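Local coordinates for putative pachytene checkpoint protein 2 (Caenorhabditis elegans, PDB 4XGU), which probably remodels partner proteins as an AAA+ ATPase, binding and hydrolysing ATP, and probably plays a key part in chromosome recombination during meiosis, at residues T178-T183 / N318-P322. Numbering follows the deposited sequence.
Sequences TGPPGT and NVGQP. With ADP (adenosine-5'-diphosphate), chain H.
Val-319 meets the start of the P-loop twice, through its backbone at Thr-178 and through its side chain at Thr-183. Its N donates to Thr-178 O at 2.7 Å in an almost straight bond (N-H...O 174°), which makes the last link between the parallel strands 174-178 and 315-318, the latter at the edge of the sheet within this chain. Beyond that link the strands end and the two segments stay together by other means. Gly-179 CA makes a C-H...O contact with Val-319 O at 3.4 Å, and a side chain here would collide with that carbonyl, so the position calls for glycine.

Thr-183 comes back over the same carbonyl. Its methyl CG2 lies 3.2 Å from Val-319 O and also touches Gly-320 O, while CB sits against Val-319 CG1 at 3.6 Å. With chi1 at 66°, OG1 stands between its own N and carbonyl carbon, and from there it donates to Pro-180 O at 3.1 Å, closing the P-loop turn on itself. Replacing Thr-183 by alanine is likely to leave Pro-180 O without this hydroxyl donor and to open a gap over the carbonyls of Val-319 and Gly-320.

Gln-321 bends at chi2 (-78°) and carries its amide across the ring of Pro-180, with NE2 3.4 Å from Pro-180 CB; this is van der Waals contact. Pro-180 CD rests on Val-319 O.

The loop held this way is the first part of the Walker A motif, and the bound ADP lies beside it, with Thr-183 O near the adenine and Gly-184 N and Lys-185 NZ bonded to the nucleotide. One backbone bond, C-H groups set against carbonyl oxygens and van der Waals contacts of side chains therefore hold the nucleotide loop beside the segment leading into helix 324-340, where the lid begins.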
ATOM      1  N   THR B 178     -12.153  -4.784  27.868  1.00 64.35           N
ATOM      2  CA  THR B 178     -11.087  -3.911  27.384  1.00 65.70           C
ATOM      3  C   THR B 178     -10.652  -2.903  28.442  1.00 69.73           C
ATOM      4  O   THR B 178     -11.383  -2.626  29.393  1.00 68.31           O
ATOM      5  CB  THR B 178     -11.507  -3.147  26.117  1.00 70.35           C
ATOM      6  OG1 THR B 178     -12.577  -2.249  26.432  1.00 75.58           O
ATOM      7  CG2 THR B 178     -11.956  -4.110  25.026  1.00 70.24           C
ATOM      8  N   GLY B 179      -9.453  -2.359  28.263  1.00 72.22           N
ATOM      9  CA  GLY B 179      -8.899  -1.384  29.183  1.00 69.59           C
ATOM     10  C   GLY B 179      -7.384  -1.427  29.192  1.00 75.20           C
ATOM     11  O   GLY B 179      -6.779  -2.176  28.426  1.00 78.29           O
ATOM     12  N   PRO B 180      -6.759  -0.610  30.049  1.00 79.48           N
ATOM     13  CA  PRO B 180      -5.306  -0.645  30.245  1.00 82.13           C
ATOM     14  C   PRO B 180      -4.842  -2.005  30.771  1.00 81.09           C
ATOM     15  O   PRO B 180      -5.646  -2.733  31.355  1.00 77.86           O
ATOM     16  CB  PRO B 180      -5.065   0.459  31.279  1.00 85.61           C
ATOM     17  CG  PRO B 180      -6.220   1.383  31.120  1.00 85.48           C
ATOM     18  CD  PRO B 180      -7.385   0.500  30.787  1.00 82.63           C
ATOM     19  N   PRO B 181      -3.561  -2.346  30.563  1.00 82.54           N
ATOM     20  CA  PRO B 181      -3.005  -3.646  30.961  1.00 82.43           C
ATOM     21  C   PRO B 181      -3.043  -3.929  32.468  1.00 83.25           C
ATOM     22  O   PRO B 181      -3.038  -5.092  32.859  1.00 82.38           O
ATOM     23  CB  PRO B 181      -1.551  -3.566  30.479  1.00 81.81           C
ATOM     24  CG  PRO B 181      -1.560  -2.550  29.399  1.00 78.68           C
ATOM     25  CD  PRO B 181      -2.581  -1.538  29.815  1.00 79.22           C
ATOM     26  N   GLY B 182      -3.073  -2.894  33.299  1.00 80.96           N
ATOM     27  CA  GLY B 182      -2.960  -3.096  34.734  1.00 78.53           C
ATOM     28  C   GLY B 182      -4.265  -3.322  35.477  1.00 75.64           C
ATOM     29  O   GLY B 182      -4.270  -3.434  36.704  1.00 73.99           O
ATOM     30  N   THR B 183      -5.368  -3.405  34.741  1.00 72.57           N
ATOM     31  CA  THR B 183      -6.695  -3.439  35.351  1.00 66.65           C
ATOM     32  C   THR B 183      -7.138  -4.834  35.792  1.00 69.71           C
ATOM     33  O   THR B 183      -8.069  -4.974  36.588  1.00 61.07           O
ATOM     34  CB  THR B 183      -7.744  -2.881  34.386  1.00 71.08           C
ATOM     35  OG1 THR B 183      -7.858  -3.752  33.255  1.00 76.56           O
ATOM     36  CG2 THR B 183      -7.338  -1.496  33.917  1.00 72.89           C
ATOM     37  N   ASN B 318     -15.658  -2.014  29.654  1.00 73.12           N
ATOM     38  CA  ASN B 318     -14.416  -1.274  29.827  1.00 78.90           C
ATOM     39  C   ASN B 318     -13.972  -1.270  31.282  1.00 76.86           C
ATOM     40  O   ASN B 318     -14.708  -0.833  32.164  1.00 82.98           O
ATOM     41  CB  ASN B 318     -14.567   0.164  29.324  1.00 90.99           C
ATOM     42  CG  ASN B 318     -14.271   0.294  27.842  1.00107.46           C
ATOM     43  OD1 ASN B 318     -15.076   0.829  27.075  1.00111.19           O
ATOM     44  ND2 ASN B 318     -13.108  -0.198  27.429  1.00113.54           N
ATOM     45  N   VAL B 319     -12.765  -1.766  31.526  1.00 71.26           N
ATOM     46  CA  VAL B 319     -12.207  -1.783  32.870  1.00 68.90           C
ATOM     47  C   VAL B 319     -11.116  -0.729  32.989  1.00 74.41           C
ATOM     48  O   VAL B 319     -10.079  -0.823  32.332  1.00 84.01           O
ATOM     49  CB  VAL B 319     -11.631  -3.161  33.225  1.00 64.89           C
ATOM     50  CG1 VAL B 319     -11.340  -3.237  34.705  1.00 63.92           C
ATOM     51  CG2 VAL B 319     -12.601  -4.258  32.819  1.00 59.94           C
ATOM     52  N   GLY B 320     -11.352   0.278  33.821  1.00 71.79           N
ATOM     53  CA  GLY B 320     -10.413   1.375  33.950  1.00 83.52           C
ATOM     54  C   GLY B 320      -9.413   1.160  35.067  1.00 90.35           C
ATOM     55  O   GLY B 320      -9.558   0.235  35.867  1.00 91.76           O
ATOM     56  N   GLN B 321      -8.390   2.009  35.113  1.00 95.24           N
ATOM     57  CA  GLN B 321      -7.444   1.995  36.223  1.00 97.96           C
ATOM     58  C   GLN B 321      -8.191   2.348  37.506  1.00 91.01           C
ATOM     59  O   GLN B 321      -9.108   3.169  37.481  1.00 98.13           O
ATOM     60  CB  GLN B 321      -6.292   2.974  35.973  1.00105.30           C
ATOM     61  CG  GLN B 321      -5.447   2.673  34.735  1.00105.51           C
ATOM     62  CD  GLN B 321      -4.455   1.533  34.940  1.00 99.95           C
ATOM     63  OE1 GLN B 321      -4.576   0.743  35.877  1.00 94.12           O
ATOM     64  NE2 GLN B 321      -3.465   1.448  34.057  1.00101.84           N
ATOM     65  N   PRO B 322      -7.809   1.724  38.632  1.00 79.87           N
ATOM     66  CA  PRO B 322      -8.559   1.905  39.879  1.00 72.97           C
ATOM     67  C   PRO B 322      -8.640   3.365  40.316  1.00 79.33           C
ATOM     68  O   PRO B 322      -7.673   4.109  40.158  1.00 81.32           O
ATOM     69  CB  PRO B 322      -7.761   1.076  40.891  1.00 70.44           C
ATOM     70  CG  PRO B 322      -6.388   0.984  40.313  1.00 71.37           C
ATOM     71  CD  PRO B 322      -6.592   0.918  38.831  1.00 75.85           C
TER
HETATM   72  PB  ADP H 501      -4.639  -7.660  32.590  1.00 65.44           P
HETATM   73  O1B ADP H 501      -5.276  -6.299  32.719  1.00 63.91           O
HETATM   74  O2B ADP H 501      -5.608  -8.753  32.213  1.00 74.04           O
HETATM   75  O3B ADP H 501      -3.353  -7.673  31.792  1.00 69.42           O
HETATM   76  PA  ADP H 501      -4.178  -9.522  34.665  1.00110.17           P
HETATM   77  O1A ADP H 501      -5.608  -9.985  34.806  1.00111.19           O
HETATM   78  O2A ADP H 501      -3.197 -10.324  33.841  1.00115.32           O
HETATM   79  O3A ADP H 501      -4.191  -8.008  34.103  1.00 96.73           O
HETATM   80  O5' ADP H 501      -3.577  -9.399  36.152  1.00 91.38           O
HETATM   81  C5' ADP H 501      -3.036  -8.177  36.647  1.00 92.55           C
HETATM   82  C4' ADP H 501      -2.525  -8.409  38.063  1.00 96.58           C
HETATM   83  O4' ADP H 501      -2.635  -7.198  38.814  1.00 97.37           O
HETATM   84  C3' ADP H 501      -3.341  -9.469  38.784  1.00103.57           C
HETATM   85  O3' ADP H 501      -2.560 -10.652  38.971  1.00110.63           O
HETATM   86  C2' ADP H 501      -3.715  -8.865  40.121  1.00101.32           C
HETATM   87  O2' ADP H 501      -2.933  -9.465  41.159  1.00100.19           O
HETATM   88  C1' ADP H 501      -3.381  -7.385  40.018  1.00 98.12           C
HETATM   89  N9  ADP H 501      -4.645  -6.616  39.887  1.00 92.49           N
HETATM   90  C8  ADP H 501      -5.019  -5.927  38.792  1.00 84.45           C
HETATM   91  N7  ADP H 501      -6.224  -5.327  38.969  1.00 79.89           N
HETATM   92  C5  ADP H 501      -6.643  -5.635  40.207  1.00 83.05           C
HETATM   93  C6  ADP H 501      -7.834  -5.326  41.029  1.00 83.11           C
HETATM   94  N6  ADP H 501      -8.830  -4.551  40.540  1.00 86.38           N
HETATM   95  N1  ADP H 501      -7.888  -5.841  42.276  1.00 85.46           N
HETATM   96  C2  ADP H 501      -6.898  -6.613  42.767  1.00 88.50           C
HETATM   97  N3  ADP H 501      -5.788  -6.935  42.077  1.00 89.78           N
HETATM   98  C4  ADP H 501      -5.601  -6.483  40.812  1.00 89.99           C